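Long-range contacts in ParA (Salmonella enterica subsp. enterica serovar Newport str. SL317, PDB 3EZF), which is a plasmid partition protein that probably binds and hydrolyses ATP and, with ADP, probably binds DNA to regulate transcription: residues A[132-137]-A[201-206]; A[138-143]-A[383-388]. All blocks are in the same frame, centred on the assembly; numbering follows the deposited sequence.

Overall arrangement
Both contacts lie in or against the P-loop NTPase fold, with its parallel sheet flanked by helices. The chain passes first through helix 129-138, which supplies 132-137 to contact 1. It runs straight on into 138-143, the helix end and the loop after it, which open contact 2. Contact 1 closes at 201-206, where the chain enters strand 203-206 at one edge of the sheet. Contact 2 closes much later, when helix 378-400 brings 383-388 back. The segments alternate along the chain, so the two contacts cross. Their centres are about 13 Å apart. Helix 129-138 and the loop after it therefore join the edge strand to the C-terminal helix.

Contact 1: residues A[132-137]-A[201-206]; sequences LAHALR and PGVDVI. With SO4 (sulfate ion), chain G.
In the P-loop NTPase fold of ParA, helix 129-138 packs on the edge strand of the parallel sheet, and Val203 is the side chain that meets it. The segments of helix and strand run nearly antiparallel, at 160°, with their axes 8.9 Å apart. Val203 points its two methyls at the helix. Val203 CG1 lies 3.5 Å from Ala133 CB. Val203 CG2 turns to the backbone of Ala133 and to the aliphatic part of Arg137, 3.7 Å from Arg137 CG. The His134 and Val203 side chains cross at about a right angle. The His134 ring puts an edge to the valine, with His134 CD2 3.6 Å from Val203 CB and that CB in the ring plane.

Arg137 passes beside Val203 and reaches the turn before the strand. Its chain bends at chi2 (-75°), which lays the guanidinium over Gly202. Gly202 CA sits 3.4 Å above the centre of the Arg137 guanidinium plane. Arg137 NH2 gives a weak hydrogen bond, 3.1 Å, to O4 of a sulfate ion, which probably comes from the crystallisation liquor. The stronger partner of NH2 is Asp146, through a salt bridge, while NE bonds to Leu147 O. Asp146 and Leu147 O thus probably set the rotation of the guanidinium.

Strand 149-153 pairs with strand 203-206, and its Ile149 also touches Ala133. Helix 89-98 meets Arg137 through Ile89 and Ile93.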
loop_
_atom_site.group_PDB
_atom_site.type_symbol
_atom_site.label_atom_id
_atom_site.label_comp_id
_atom_site.label_asym_id
_atom_site.label_seq_id
_atom_site.Cartn_x
_atom_site.Cartn_y
_atom_site.Cartn_z
ATOM N N LEU A 132 -2.887 6.926 16.663
ATOM C CA LEU A 132 -3.912 7.791 17.224
ATOM C C LEU A 132 -4.401 7.123 18.505
ATOM O O LEU A 132 -4.561 7.760 19.544
ATOM C CB LEU A 132 -5.076 7.941 16.250
ATOM C CG LEU A 132 -5.676 9.342 16.154
ATOM C CD1 LEU A 132 -7.026 9.240 15.472
ATOM C CD2 LEU A 132 -5.805 9.962 17.541
ATOM N N ALA A 133 -4.635 5.822 18.428
ATOM C CA ALA A 133 -5.089 5.090 19.591
ATOM C C ALA A 133 -4.101 5.284 20.738
ATOM O O ALA A 133 -4.500 5.529 21.879
ATOM C CB ALA A 133 -5.225 3.620 19.254
ATOM N N HIS A 134 -2.813 5.174 20.432
ATOM C CA HIS A 134 -1.777 5.354 21.445
ATOM C C HIS A 134 -1.771 6.753 22.028
ATOM O O HIS A 134 -1.639 6.909 23.235
ATOM C CB HIS A 134 -0.404 5.017 20.864
ATOM C CG HIS A 134 -0.126 3.545 20.827
ATOM N ND1 HIS A 134 0.996 3.004 20.228
ATOM C CD2 HIS A 134 -0.818 2.500 21.339
ATOM C CE1 HIS A 134 0.979 1.697 20.377
ATOM N NE2 HIS A 134 -0.110 1.359 21.048
ATOM N N ALA A 135 -1.920 7.757 21.163
ATOM C CA ALA A 135 -1.962 9.165 21.565
ATOM C C ALA A 135 -3.144 9.408 22.499
ATOM O O ALA A 135 -2.966 9.813 23.654
ATOM C CB ALA A 135 -2.090 10.062 20.325
ATOM N N LEU A 136 -4.350 9.165 21.990
ATOM C CA LEU A 136 -5.564 9.343 22.776
ATOM C C LEU A 136 -5.404 8.737 24.182
ATOM O O LEU A 136 -5.831 9.316 25.177
ATOM C CB LEU A 136 -6.754 8.694 22.043
ATOM C CG LEU A 136 -7.206 9.386 20.745
ATOM C CD1 LEU A 136 -8.259 8.577 20.005
ATOM C CD2 LEU A 136 -7.753 10.746 21.106
ATOM N N ARG A 137 -4.747 7.584 24.247
ATOM C CA ARG A 137 -4.555 6.867 25.500
ATOM C C ARG A 137 -3.692 7.571 26.530
ATOM O O ARG A 137 -4.124 7.801 27.658
ATOM C CB ARG A 137 -3.967 5.477 25.224
ATOM C CG ARG A 137 -4.510 4.387 26.117
ATOM C CD ARG A 137 -3.953 4.442 27.523
ATOM N NE ARG A 137 -4.917 3.936 28.511
ATOM C CZ ARG A 137 -4.593 3.227 29.587
ATOM N NH1 ARG A 137 -3.328 2.912 29.825
ATOM N NH2 ARG A 137 -5.530 2.875 30.441
ATOM N N PRO A 201 -0.363 -0.451 27.167
ATOM C CA PRO A 201 -1.394 -1.247 27.851
ATOM C C PRO A 201 -2.877 -0.915 27.593
ATOM O O PRO A 201 -3.699 -1.831 27.456
ATOM C CB PRO A 201 -1.018 -1.119 29.329
ATOM C CG PRO A 201 -0.181 0.134 29.377
ATOM C CD PRO A 201 0.644 0.013 28.132
ATOM N N GLY A 202 -3.247 0.356 27.509
ATOM C CA GLY A 202 -4.657 0.617 27.270
ATOM C C GLY A 202 -5.193 0.320 25.873
ATOM O O GLY A 202 -6.387 0.106 25.719
ATOM N N VAL A 203 -4.308 0.300 24.874
ATOM C CA VAL A 203 -4.648 0.087 23.458
ATOM C C VAL A 203 -4.386 -1.326 22.931
ATOM O O VAL A 203 -3.237 -1.723 22.809
ATOM C CB VAL A 203 -3.837 1.060 22.572
ATOM C CG1 VAL A 203 -4.118 0.800 21.102
ATOM C CG2 VAL A 203 -4.176 2.518 22.934
ATOM N N ASP A 204 -5.443 -2.064 22.583
ATOM C CA ASP A 204 -5.319 -3.445 22.080
ATOM C C ASP A 204 -5.543 -3.530 20.580
ATOM O O ASP A 204 -6.184 -2.656 20.002
ATOM C CB ASP A 204 -6.333 -4.354 22.769
ATOM C CG ASP A 204 -6.081 -4.493 24.258
ATOM O OD1 ASP A 204 -5.209 -5.289 24.640
ATOM O OD2 ASP A 204 -6.749 -3.806 25.050
ATOM N N VAL A 205 -5.044 -4.588 19.947
ATOM C CA VAL A 205 -5.191 -4.730 18.496
ATOM C C VAL A 205 -5.568 -6.135 18.054
ATOM O O VAL A 205 -5.064 -7.103 18.621
ATOM C CB VAL A 205 -3.874 -4.356 17.751
ATOM C CG1 VAL A 205 -4.100 -4.394 16.249
ATOM C CG2 VAL A 205 -3.393 -2.970 18.175
ATOM N N ILE A 206 -6.468 -6.240 17.068
ATOM C CA ILE A 206 -6.855 -7.538 16.498
ATOM C C ILE A 206 -6.115 -7.532 15.174
ATOM O O ILE A 206 -6.503 -6.833 14.246
ATOM C CB ILE A 206 -8.362 -7.673 16.203
ATOM C CG1 ILE A 206 -9.146 -7.915 17.492
ATOM C CG2 ILE A 206 -8.597 -8.859 15.296
ATOM C CD1 ILE A 206 -10.645 -8.209 17.265
HETATM S S SO4 G . -5.948 -1.047 30.912
HETATM O O1 SO4 G . -6.015 -1.924 32.095
HETATM O O2 SO4 G . -7.239 -0.357 30.738
HETATM O O3 SO4 G . -5.652 -1.856 29.715
HETATM O O4 SO4 G . -4.878 -0.055 31.101
#

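Contact 2: residues A[138-143]-A[383-388]; sequences VHQDLL and EAERFT
His139 meets the backbone of Glu385 where the loop after helix 129-138, part of the P-loop NTPase fold, lies against the C-terminal helix 378-400. His139 is the first residue to leave the helical path. The histidine contact is made by the ring edge. His139 CE1 is 3.4 Å from Glu385 O, which lies near the ring plane. With chi1 at -169°, the His139 ring is swung away from its own backbone N and out to helix 378-400.

The apolar part is looser. Leu142 CD2 stands 4.4 Å from Thr388 CG2, and the His139 ring passes Thr388 CB obliquely. Leu136 and Phe392 also touch Leu142.

Polar side chains lie at the margin. The aliphatic part of Gln140 meets the glutamate, with Gln140 CG 3.9 Å from Glu385 OE2. The amide and carboxylate planes stand 90° apart. His139 ND1 is 5.0 Å from Glu385 OE2, so these two atoms do not touch.

Each segment also has a weak hydrogen bond of its own. Thr388 OG1 bonds to Ala384 O, one turn back in its helix. On the loop side, His139 NE2 gives a weak bond of 3.3 Å to Asp141 OD2, bent to 145° at the hydrogen.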
loop_
_atom_site.group_PDB
_atom_site.type_symbol
_atom_site.label_atom_id
_atom_site.label_comp_id
_atom_site.label_asym_id
_atom_site.label_seq_id
_atom_site.Cartn_x
_atom_site.Cartn_y
_atom_site.Cartn_z
ATOM N N VAL A 138 -2.475 7.915 26.145
ATOM C CA VAL A 138 -1.553 8.536 27.070
ATOM C C VAL A 138 -1.611 10.041 27.097
ATOM O O VAL A 138 -0.800 10.670 27.768
ATOM C CB VAL A 138 -0.113 8.128 26.746
ATOM C CG1 VAL A 138 -0.028 6.622 26.567
ATOM C CG2 VAL A 138 0.357 8.839 25.490
ATOM N N HIS A 139 -2.559 10.633 26.384
ATOM C CA HIS A 139 -2.641 12.088 26.354
ATOM C C HIS A 139 -2.601 12.720 27.737
ATOM O O HIS A 139 -2.995 12.109 28.731
ATOM C CB HIS A 139 -3.908 12.557 25.646
ATOM C CG HIS A 139 -3.919 14.026 25.349
ATOM N ND1 HIS A 139 -3.328 14.564 24.225
ATOM C CD2 HIS A 139 -4.454 15.071 26.027
ATOM C CE1 HIS A 139 -3.505 15.875 24.221
ATOM N NE2 HIS A 139 -4.184 16.204 25.302
ATOM N N GLN A 140 -2.124 13.959 27.780
ATOM C CA GLN A 140 -2.010 14.730 29.013
ATOM C C GLN A 140 -3.358 14.894 29.713
ATOM O O GLN A 140 -3.567 14.375 30.811
ATOM C CB GLN A 140 -1.449 16.121 28.698
ATOM C CG GLN A 140 -0.000 16.138 28.251
ATOM C CD GLN A 140 0.951 16.109 29.429
ATOM O OE1 GLN A 140 0.876 15.223 30.275
ATOM N NE2 GLN A 140 1.849 17.084 29.492
ATOM N N ASP A 141 -4.262 15.624 29.061
ATOM C CA ASP A 141 -5.579 15.889 29.618
ATOM C C ASP A 141 -6.616 14.865 29.247
ATOM O O ASP A 141 -7.805 15.193 29.210
ATOM C CB ASP A 141 -6.113 17.251 29.177
ATOM C CG ASP A 141 -5.110 18.049 28.412
ATOM O OD1 ASP A 141 -3.971 18.185 28.915
ATOM O OD2 ASP A 141 -5.476 18.545 27.320
ATOM N N LEU A 142 -6.191 13.639 28.968
ATOM C CA LEU A 142 -7.146 12.609 28.606
ATOM C C LEU A 142 -6.994 11.409 29.498
ATOM O O LEU A 142 -7.858 10.540 29.496
ATOM C CB LEU A 142 -6.977 12.205 27.143
ATOM C CG LEU A 142 -7.859 12.848 26.056
ATOM C CD1 LEU A 142 -7.932 14.349 26.199
ATOM C CD2 LEU A 142 -7.297 12.479 24.686
ATOM N N LEU A 143 -5.903 11.370 30.264
ATOM C CA LEU A 143 -5.638 10.262 31.191
ATOM C C LEU A 143 -6.789 10.058 32.172
ATOM O O LEU A 143 -7.079 8.940 32.588
ATOM C CB LEU A 143 -4.345 10.499 31.977
ATOM C CG LEU A 143 -2.993 10.583 31.253
ATOM C CD1 LEU A 143 -1.891 10.766 32.284
ATOM C CD2 LEU A 143 -2.721 9.331 30.470
ATOM N N GLU A 383 2.554 19.712 18.302
ATOM C CA GLU A 383 1.584 19.863 17.222
ATOM C C GLU A 383 0.670 18.642 17.101
ATOM O O GLU A 383 -0.512 18.767 16.782
ATOM C CB GLU A 383 2.321 20.100 15.894
ATOM C CG GLU A 383 1.406 20.354 14.706
ATOM C CD GLU A 383 0.589 21.627 14.851
ATOM O OE1 GLU A 383 -0.424 21.769 14.128
ATOM O OE2 GLU A 383 0.961 22.489 15.679
ATOM N N ALA A 384 1.223 17.462 17.354
ATOM C CA ALA A 384 0.451 16.230 17.266
ATOM C C ALA A 384 -0.520 16.133 18.433
ATOM O O ALA A 384 -1.685 15.778 18.252
ATOM C CB ALA A 384 1.384 15.029 17.261
ATOM N N GLU A 385 -0.035 16.452 19.628
ATOM C CA GLU A 385 -0.856 16.390 20.827
ATOM C C GLU A 385 -2.153 17.155 20.632
ATOM O O GLU A 385 -3.241 16.635 20.874
ATOM C CB GLU A 385 -0.096 16.959 22.028
ATOM C CG GLU A 385 1.189 16.208 22.371
ATOM C CD GLU A 385 1.655 16.453 23.805
ATOM O OE1 GLU A 385 2.743 15.950 24.173
ATOM O OE2 GLU A 385 0.933 17.139 24.568
ATOM N N ARG A 386 -2.033 18.396 20.184
ATOM C CA ARG A 386 -3.207 19.227 19.953
ATOM C C ARG A 386 -4.135 18.616 18.911
ATOM O O ARG A 386 -5.342 18.878 18.909
ATOM C CB ARG A 386 -2.778 20.632 19.529
ATOM C CG ARG A 386 -1.590 20.653 18.588
ATOM C CD ARG A 386 -0.836 21.957 18.724
ATOM N NE ARG A 386 -0.491 22.217 20.120
ATOM C CZ ARG A 386 0.181 23.284 20.545
ATOM N NH1 ARG A 386 0.594 24.204 19.679
ATOM N NH2 ARG A 386 0.432 23.438 21.840
ATOM N N PHE A 387 -3.568 17.802 18.025
ATOM C CA PHE A 387 -4.361 17.144 16.998
ATOM C C PHE A 387 -5.241 16.086 17.653
ATOM O O PHE A 387 -6.439 16.000 17.374
ATOM C CB PHE A 387 -3.467 16.465 15.976
ATOM C CG PHE A 387 -4.215 15.550 15.061
ATOM C CD1 PHE A 387 -5.056 16.066 14.082
ATOM C CD2 PHE A 387 -4.137 14.167 15.222
ATOM C CE1 PHE A 387 -5.807 15.223 13.273
ATOM C CE2 PHE A 387 -4.884 13.314 14.419
ATOM C CZ PHE A 387 -5.722 13.840 13.445
ATOM N N THR A 388 -4.626 15.273 18.510
ATOM C CA THR A 388 -5.339 14.238 19.238
ATOM C C THR A 388 -6.495 14.890 20.000
ATOM O O THR A 388 -7.662 14.540 19.804
ATOM C CB THR A 388 -4.402 13.538 20.233
ATOM O OG1 THR A 388 -3.264 13.032 19.528
ATOM C CG2 THR A 388 -5.108 12.384 20.915
#